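Local atomic coordinates of high potential iron-sulfur protein (Rhodothermus marinus, PDB entry 3H31), a protein that carries a [4Fe-4S] cluster and probably transfers electrons in the aerobic respiratory chain of its host. Residues Q39-A44 and G58-N63. Numbering follows the deposited sequence.
Sequences QLYVPA and GPIHPN. With SF4 (iron/sulfur cluster), chain B.
At the wall of the [4Fe-4S] pocket of this high-potential iron-sulfur protein, Tyr41 reaches from the short strand 41-42 to Ile60 and Pro62 in the loop that follows strand 52-53. Its CG stands anti to the backbone N (chi1 -175°) and beside the carbonyl carbon, which lays the ring alongside the onward chain and brings its hydroxyl end up to segment 58-63. Ile60 comes in at the ring edge, near the ring plane: its CG2 methyl lies 3.7 Å from Tyr41 CE1, and the two side chains run past one another in opposite directions. The carbonyl of the same residue also sits at this edge, in the plane of the ring, with Ile60 O 3.9 Å from Tyr41 CE1. Pro62 takes the phenol end, where Tyr41 OH is 3.4 Å from CD of the proline, a van der Waals contact, while CB of Pro62 lies 4.0 Å from Tyr41 CZ.

At its root the same tyrosine lies against the cluster, with Tyr41 CB 3.7 Å from sulfide S3. Leu40, one residue earlier, lies by another sulfide, its CB 4.0 Å from S2. In the HiPIP fold, which has little regular secondary structure, such apolar groups enclose a cluster held here by Cys35, Cys38, Cys53 and Cys66; the buried side chain of Ile60 also packs close to Cys35 and Cys53. Strand 41-42 pairs antiparallel with 52-53, tying this wall to the backbone around Cys53.

Beyond Ile60 polar atoms shape the loop and anchor it. Within it, Asn63 N donates to His61 ND1 at 2.9 Å, practically in the imidazole plane (N-H...N angle 160°), which helps fix the rotation of that ring; the anchor is Tyr24 of the cluster pocket, its hydroxyl hydrogen-bonded to His61 N.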
loop_
_atom_site.group_PDB
_atom_site.type_symbol
_atom_site.label_atom_id
_atom_site.label_comp_id
_atom_site.label_asym_id
_atom_site.label_seq_id
_atom_site.Cartn_x
_atom_site.Cartn_y
_atom_site.Cartn_z
ATOM N N GLN A 39 10.854 -0.290 0.320
ATOM C CA GLN A 39 11.454 -0.343 1.634
ATOM C C GLN A 39 10.466 -0.028 2.727
ATOM O O GLN A 39 10.775 -0.372 3.886
ATOM C CB GLN A 39 12.618 0.645 1.761
ATOM C CG GLN A 39 13.920 0.421 1.057
ATOM C CD GLN A 39 14.997 1.425 1.417
ATOM O OE1 GLN A 39 14.905 2.092 2.427
ATOM N NE2 GLN A 39 15.995 1.641 0.612
ATOM N N LEU A 40 9.323 0.618 2.466
ATOM C CA LEU A 40 8.442 1.056 3.532
ATOM C C LEU A 40 7.293 0.096 3.794
ATOM O O LEU A 40 6.485 0.316 4.719
ATOM C CB LEU A 40 7.919 2.469 3.225
ATOM C CG LEU A 40 9.061 3.497 3.104
ATOM C CD1 LEU A 40 8.523 4.874 2.807
ATOM C CD2 LEU A 40 9.917 3.577 4.331
ATOM N N TYR A 41 7.253 -1.042 3.073
ATOM C CA TYR A 41 6.171 -1.998 3.222
ATOM C C TYR A 41 6.370 -2.880 4.449
ATOM O O TYR A 41 7.507 -3.283 4.774
ATOM C CB TYR A 41 6.085 -2.867 1.966
ATOM C CG TYR A 41 4.925 -3.819 1.952
ATOM C CD1 TYR A 41 3.622 -3.313 2.016
ATOM C CD2 TYR A 41 5.088 -5.193 1.842
ATOM C CE1 TYR A 41 2.538 -4.171 2.004
ATOM C CE2 TYR A 41 3.992 -6.074 1.842
ATOM C CZ TYR A 41 2.723 -5.545 1.908
ATOM O OH TYR A 41 1.589 -6.343 1.943
ATOM N N VAL A 42 5.286 -3.200 5.112
ATOM C CA VAL A 42 5.264 -4.140 6.212
ATOM C C VAL A 42 4.349 -5.291 5.833
ATOM O O VAL A 42 3.142 -5.099 5.766
ATOM C CB VAL A 42 4.781 -3.452 7.501
ATOM C CG1 VAL A 42 4.811 -4.473 8.670
ATOM C CG2 VAL A 42 5.658 -2.272 7.811
ATOM N N PRO A 43 4.888 -6.470 5.538
ATOM C CA PRO A 43 4.033 -7.573 5.087
ATOM C C PRO A 43 2.984 -7.917 6.106
ATOM O O PRO A 43 3.095 -7.740 7.306
ATOM C CB PRO A 43 5.017 -8.695 4.849
ATOM C CG PRO A 43 6.330 -8.047 4.606
ATOM C CD PRO A 43 6.335 -6.816 5.449
ATOM N N ALA A 44 1.925 -8.520 5.552
ATOM C CA ALA A 44 0.792 -8.984 6.322
ATOM C C ALA A 44 1.187 -10.140 7.227
ATOM O O ALA A 44 2.193 -10.818 7.018
ATOM C CB ALA A 44 -0.300 -9.387 5.362
ATOM N N GLY A 58 -3.518 2.673 6.902
ATOM C CA GLY A 58 -4.581 1.806 6.391
ATOM C C GLY A 58 -4.026 0.550 5.750
ATOM O O GLY A 58 -2.810 0.251 5.779
ATOM N N PRO A 59 -4.891 -0.260 5.173
ATOM C CA PRO A 59 -4.497 -1.515 4.537
ATOM C C PRO A 59 -3.738 -1.243 3.269
ATOM O O PRO A 59 -4.057 -0.301 2.514
ATOM C CB PRO A 59 -5.839 -2.213 4.280
ATOM C CG PRO A 59 -6.802 -1.102 4.117
ATOM C CD PRO A 59 -6.380 -0.062 5.066
ATOM N N ILE A 60 -2.775 -2.077 2.970
ATOM C CA ILE A 60 -1.877 -1.901 1.849
ATOM C C ILE A 60 -1.669 -3.232 1.172
ATOM O O ILE A 60 -1.333 -4.251 1.815
ATOM C CB ILE A 60 -0.506 -1.340 2.263
ATOM C CG1 ILE A 60 -0.644 -0.015 3.049
ATOM C CG2 ILE A 60 0.457 -1.195 1.089
ATOM C CD1 ILE A 60 -1.007 1.183 2.193
ATOM N N HIS A 61 -1.903 -3.319 -0.171
ATOM C CA HIS A 61 -1.770 -4.564 -0.904
ATOM C C HIS A 61 -0.338 -4.769 -1.352
ATOM O O HIS A 61 0.286 -3.817 -1.874
ATOM C CB HIS A 61 -2.674 -4.478 -2.122
ATOM C CG HIS A 61 -2.977 -5.804 -2.740
ATOM N ND1 HIS A 61 -2.025 -6.576 -3.402
ATOM C CD2 HIS A 61 -4.168 -6.483 -2.710
ATOM C CE1 HIS A 61 -2.633 -7.685 -3.751
ATOM N NE2 HIS A 61 -3.929 -7.653 -3.360
ATOM N N PRO A 62 0.233 -5.946 -1.260
ATOM C CA PRO A 62 1.601 -6.155 -1.710
ATOM C C PRO A 62 1.791 -5.871 -3.212
ATOM O O PRO A 62 2.910 -5.607 -3.628
ATOM C CB PRO A 62 1.893 -7.632 -1.401
ATOM C CG PRO A 62 0.508 -8.258 -1.284
ATOM C CD PRO A 62 -0.351 -7.196 -0.680
ATOM N N ASN A 63 0.717 -5.985 -3.999
ATOM C CA ASN A 63 0.800 -5.668 -5.425
ATOM C C ASN A 63 0.548 -4.184 -5.738
ATOM O O ASN A 63 0.471 -3.833 -6.922
ATOM C CB ASN A 63 -0.160 -6.550 -6.208
ATOM C CG ASN A 63 0.220 -8.029 -6.140
ATOM O OD1 ASN A 63 1.319 -8.385 -5.746
ATOM N ND2 ASN A 63 -0.706 -8.887 -6.556
HETATM FE FE1 SF4 B . 3.927 2.357 1.137
HETATM FE FE2 SF4 B . 3.441 0.887 -1.110
HETATM FE FE3 SF4 B . 3.940 3.552 -1.272
HETATM FE FE4 SF4 B . 5.959 1.891 -0.555
HETATM S S1 SF4 B . 4.863 1.953 -2.600
HETATM S S2 SF4 B . 5.510 3.863 0.372
HETATM S S3 SF4 B . 4.776 0.325 0.686
HETATM S S4 SF4 B . 2.122 2.497 -0.294
#